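Local coordinates for putative iron-regulated protein A (Parabacteroides distasonis ATCC 8503, PDB 4ECG) that binds calcium ions and, as an imelysin-like protein of the M75 peptidase family, is a putative metalloendopeptidase probably linked to iron regulation, at residues A[48-51]-A[52-56]; A[173-176]-A[177-180]. One frame throughout, in Å; residues are numbered along the deposited sequence.

Interaction 1: residues A[48-51]-A[52-56]; sequences YKDM and LTKMT
Two successive turns of helix 29-68, in the helical imelysin-like fold, meet here through an i to i+4 salt bridge between Asp-50 and Lys-54. The lysine is bent at chi2 (-92°) and chi4, which folds its chain back over the preceding turn and brings NZ to 3.1 Å from Asp-50 OD1 and 3.4 Å from Asp-50 OD2. Both hydrogen bonds are weak, and OD2 also pairs with Arg-303, the stronger partner, so the carboxylate has two cationic partners. An alanine here in place of Lys-54 would remove the ammonium group, and OD1 of Asp-50 would probably be left without its mate one turn on and the carboxylate freer to turn. Beside this pair the hydroxyl of Thr-53, set close to its own backbone N (chi1 -62°), gives a 3.2 Å bond from OG1 to Lys-49 O. That oxygen also takes the 3.0 Å bond from Thr-53 N, and the two donors reach it from opposite faces of the carbonyl plane. The selenomethionines Met-51 and Met-55 run alongside each other in the same direction, their CE methyls 3.8 Å apart. Both methionines pack against Thr-188 of helix 171-196, and on helix 71-89 Met-51 touches Trp-88 while Met-55 and Lys-54 touch Val-84.

Interaction 2: residues A[173-176]-A[177-180]; sequences ELEY and LKLV
Apolar contact is closest between Tyr-176 and Val-180, where methyl CG2 of the valine lies in the plane of the tyrosine ring, at its edge, 3.4 Å from CE1. With chi1 at 161°, the valine has CG2 anti to its own carbonyl carbon and directed back at the preceding turn, so the same methyl also sits 3.4 Å from Tyr-176 O. In van der Waals contact of carbon with oxygen, Leu-179 crosses Glu-175, its CG 3.4 Å from Glu-175 O and 4.0 Å from Glu-175 OE2. The backbone bonds are the i to i+4 ladder of helix 171-196, a long member of the helical imelysin-like fold; in the straightest of them Val-180 N meets Tyr-176 O at 2.9 Å with an N-H...O angle of 173°. Among charged groups, Glu-175 bends at chi2 (63°) and crosses Lys-178, forming a weak, long salt bridge of 3.5 Å from OE1 to NZ. Polar partners beyond these segments hold two buried ends: Tyr-176 OH bonds to Leu-145 O, while Glu-173 forms a salt bridge with Arg-162 and accepts from Ala-170 N. Helices 115-124 and 147-155 cover the tyrosine ring, and Lys-178 rests against Asp-63 of helix 29-68.

Interactions 1 and 2 are both one-turn contacts within single long helices, 29-68 and 171-196, which pack against each other; their centres are 20 Å apart and their nearest atoms about 7 Å. Each combines a buried apolar pair with a more exposed acid-lysine pair. Interaction 1 lies nearer the middle of the chain, and the side chain of Met-51 is about 10 Å from a bound calcium ion. Its ionic pair spans i to i+4 and has an arginine as a further partner, whereas that of 173-180 spans i to i+3 and is longer. Two buried selenomethionines make the apolar contact of 48-56; in 173-180 a tyrosine ring edge and a valine methyl do so.

Interaction 1: residues A[48-51]-A[52-56]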
loop_
_atom_site.group_PDB
_atom_site.type_symbol
_atom_site.label_atom_id
_atom_site.label_comp_id
_atom_site.label_asym_id
_atom_site.label_seq_id
_atom_site.Cartn_x
_atom_site.Cartn_y
_atom_site.Cartn_z
ATOM N N TYR A 48 -5.949 -5.679 -8.046
ATOM C CA TYR A 48 -4.734 -5.848 -8.812
ATOM C C TYR A 48 -5.038 -5.667 -10.291
ATOM O O TYR A 48 -4.243 -5.136 -11.022
ATOM C CB TYR A 48 -4.163 -7.239 -8.537
ATOM C CG TYR A 48 -3.478 -7.430 -7.187
ATOM C CD1 TYR A 48 -2.741 -6.428 -6.606
ATOM C CD2 TYR A 48 -3.506 -8.635 -6.538
ATOM C CE1 TYR A 48 -2.083 -6.605 -5.380
ATOM C CE2 TYR A 48 -2.855 -8.827 -5.300
ATOM C CZ TYR A 48 -2.118 -7.811 -4.739
ATOM O OH TYR A 48 -1.464 -7.961 -3.531
ATOM N N LYS A 49 -6.189 -6.119 -10.748
ATOM C CA LYS A 49 -6.592 -5.916 -12.145
ATOM C C LYS A 49 -6.738 -4.427 -12.447
ATOM O O LYS A 49 -6.383 -3.967 -13.510
ATOM C CB LYS A 49 -7.908 -6.688 -12.422
ATOM C CG LYS A 49 -8.703 -6.357 -13.686
ATOM C CD LYS A 49 -8.139 -6.991 -14.958
ATOM C CE LYS A 49 -9.115 -6.902 -16.156
ATOM N NZ LYS A 49 -10.378 -7.713 -15.995
ATOM N N ASP A 50 -7.294 -3.685 -11.512
ATOM C CA ASP A 50 -7.500 -2.246 -11.676
ATOM C C ASP A 50 -6.113 -1.625 -11.691
ATOM O O ASP A 50 -5.850 -0.711 -12.470
ATOM C CB ASP A 50 -8.336 -1.694 -10.504
ATOM C CG ASP A 50 -8.574 -0.157 -10.543
ATOM O OD1 ASP A 50 -8.875 0.413 -11.628
ATOM O OD2 ASP A 50 -8.512 0.479 -9.440
HETATM N N MSE A 51 -5.230 -2.105 -10.818
HETATM C CA MSE A 51 -3.834 -1.656 -10.848
HETATM C C MSE A 51 -3.178 -1.913 -12.248
HETATM O O MSE A 51 -2.536 -1.016 -12.789
HETATM C CB MSE A 51 -3.014 -2.314 -9.751
HETATM C CG MSE A 51 -1.690 -1.559 -9.458
HETATM SE SE MSE A 51 -0.672 -2.487 -8.133
HETATM C CE MSE A 51 0.972 -1.449 -8.467
ATOM N N LEU A 52 -3.347 -3.100 -12.840
ATOM C CA LEU A 52 -2.676 -3.376 -14.108
ATOM C C LEU A 52 -3.226 -2.414 -15.162
ATOM O O LEU A 52 -2.447 -1.814 -15.908
ATOM C CB LEU A 52 -2.781 -4.843 -14.560
ATOM C CG LEU A 52 -2.144 -5.226 -15.910
ATOM C CD1 LEU A 52 -0.661 -4.866 -15.973
ATOM C CD2 LEU A 52 -2.370 -6.702 -16.244
ATOM N N THR A 53 -4.547 -2.218 -15.173
ATOM C CA THR A 53 -5.182 -1.344 -16.163
ATOM C C THR A 53 -4.603 0.060 -15.973
ATOM O O THR A 53 -4.151 0.667 -16.929
ATOM C CB THR A 53 -6.733 -1.355 -16.078
ATOM O OG1 THR A 53 -7.242 -2.679 -16.340
ATOM C CG2 THR A 53 -7.347 -0.366 -17.069
ATOM N N LYS A 54 -4.554 0.551 -14.734
ATOM C CA LYS A 54 -4.114 1.915 -14.488
ATOM C C LYS A 54 -2.602 2.062 -14.723
ATOM O O LYS A 54 -2.145 3.147 -15.121
ATOM C CB LYS A 54 -4.467 2.405 -13.071
ATOM C CG LYS A 54 -5.915 2.264 -12.604
ATOM C CD LYS A 54 -6.746 3.476 -12.895
ATOM C CE LYS A 54 -8.230 3.306 -12.537
ATOM N NZ LYS A 54 -8.410 3.422 -11.074
HETATM N N MSE A 55 -1.830 0.991 -14.475
HETATM C CA MSE A 55 -0.383 1.004 -14.728
HETATM C C MSE A 55 -0.055 1.038 -16.225
HETATM O O MSE A 55 0.848 1.721 -16.637
HETATM C CB MSE A 55 0.333 -0.163 -14.037
HETATM C CG MSE A 55 1.844 -0.061 -14.056
HETATM SE SE MSE A 55 2.523 1.474 -12.989
HETATM C CE MSE A 55 2.513 0.583 -11.295
ATOM N N THR A 56 -0.779 0.299 -17.018
ATOM C CA THR A 56 -0.694 0.408 -18.459
ATOM C C THR A 56 -1.054 1.824 -18.935
ATOM O O THR A 56 -0.351 2.362 -19.763
ATOM C CB THR A 56 -1.539 -0.693 -19.143
ATOM O OG1 THR A 56 -1.164 -1.993 -18.603
ATOM C CG2 THR A 56 -1.403 -0.652 -20.755
#

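Interaction 2: residues A[173-176]-A[177-180]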
loop_
_atom_site.group_PDB
_atom_site.type_symbol
_atom_site.label_atom_id
_atom_site.label_comp_id
_atom_site.label_asym_id
_atom_site.label_seq_id
_atom_site.Cartn_x
_atom_site.Cartn_y
_atom_site.Cartn_z
ATOM N N GLU A 173 17.945 11.511 -17.847
ATOM C CA GLU A 173 16.933 11.422 -16.819
ATOM C C GLU A 173 15.614 11.013 -17.440
ATOM O O GLU A 173 14.855 10.320 -16.806
ATOM C CB GLU A 173 16.823 12.765 -16.159
ATOM C CG GLU A 173 15.861 12.854 -15.004
ATOM C CD GLU A 173 15.816 14.248 -14.413
ATOM O OE1 GLU A 173 16.492 15.152 -14.967
ATOM O OE2 GLU A 173 15.131 14.422 -13.375
ATOM N N LEU A 174 15.364 11.406 -18.692
ATOM C CA LEU A 174 14.163 10.997 -19.415
ATOM C C LEU A 174 14.197 9.511 -19.709
ATOM O O LEU A 174 13.202 8.796 -19.522
ATOM C CB LEU A 174 14.007 11.770 -20.734
ATOM C CG LEU A 174 13.507 13.218 -20.514
ATOM C CD1 LEU A 174 13.807 14.044 -21.749
ATOM C CD2 LEU A 174 12.019 13.299 -20.147
ATOM N N GLU A 175 15.327 9.029 -20.187
ATOM C CA GLU A 175 15.439 7.607 -20.409
ATOM C C GLU A 175 15.297 6.830 -19.057
ATOM O O GLU A 175 14.699 5.738 -18.982
ATOM C CB GLU A 175 16.747 7.302 -21.137
ATOM C CG GLU A 175 16.862 5.842 -21.520
ATOM C CD GLU A 175 15.788 5.341 -22.522
ATOM O OE1 GLU A 175 15.247 6.194 -23.322
ATOM O OE2 GLU A 175 15.515 4.080 -22.505
ATOM N N TYR A 176 15.808 7.426 -17.976
ATOM C CA TYR A 176 15.732 6.817 -16.657
ATOM C C TYR A 176 14.249 6.648 -16.303
ATOM O O TYR A 176 13.802 5.560 -16.023
ATOM C CB TYR A 176 16.523 7.717 -15.686
ATOM C CG TYR A 176 16.903 7.123 -14.333
ATOM C CD1 TYR A 176 16.122 6.142 -13.689
ATOM C CD2 TYR A 176 18.024 7.579 -13.667
ATOM C CE1 TYR A 176 16.436 5.671 -12.426
ATOM C CE2 TYR A 176 18.344 7.079 -12.424
ATOM C CZ TYR A 176 17.567 6.118 -11.819
ATOM O OH TYR A 176 17.972 5.624 -10.599
ATOM N N LEU A 177 13.482 7.734 -16.413
ATOM C CA LEU A 177 12.039 7.767 -16.186
ATOM C C LEU A 177 11.301 6.687 -16.993
ATOM O O LEU A 177 10.378 6.043 -16.474
ATOM C CB LEU A 177 11.466 9.152 -16.507
ATOM C CG LEU A 177 9.928 9.359 -16.396
ATOM C CD1 LEU A 177 9.434 9.007 -14.971
ATOM C CD2 LEU A 177 9.451 10.772 -16.853
ATOM N N LYS A 178 11.679 6.501 -18.243
ATOM C CA LYS A 178 11.084 5.465 -19.092
ATOM C C LYS A 178 11.402 4.080 -18.525
ATOM O O LYS A 178 10.507 3.239 -18.411
ATOM C CB LYS A 178 11.635 5.554 -20.505
ATOM C CG LYS A 178 10.943 4.692 -21.559
ATOM C CD LYS A 178 11.760 4.530 -22.841
ATOM C CE LYS A 178 11.346 5.441 -24.000
ATOM N NZ LYS A 178 12.366 5.400 -25.132
ATOM N N LEU A 179 12.655 3.854 -18.126
ATOM C CA LEU A 179 13.055 2.526 -17.647
ATOM C C LEU A 179 12.381 2.153 -16.321
ATOM O O LEU A 179 11.924 1.030 -16.148
ATOM C CB LEU A 179 14.578 2.408 -17.549
ATOM C CG LEU A 179 15.265 2.378 -18.908
ATOM C CD1 LEU A 179 16.731 2.693 -18.702
ATOM C CD2 LEU A 179 15.052 1.010 -19.565
ATOM N N VAL A 180 12.306 3.136 -15.424
ATOM C CA VAL A 180 11.627 2.985 -14.208
ATOM C C VAL A 180 10.143 2.622 -14.412
ATOM O O VAL A 180 9.634 1.693 -13.778
ATOM C CB VAL A 180 11.835 4.244 -13.376
ATOM C CG1 VAL A 180 10.786 4.329 -12.300
ATOM C CG2 VAL A 180 13.310 4.304 -12.867
#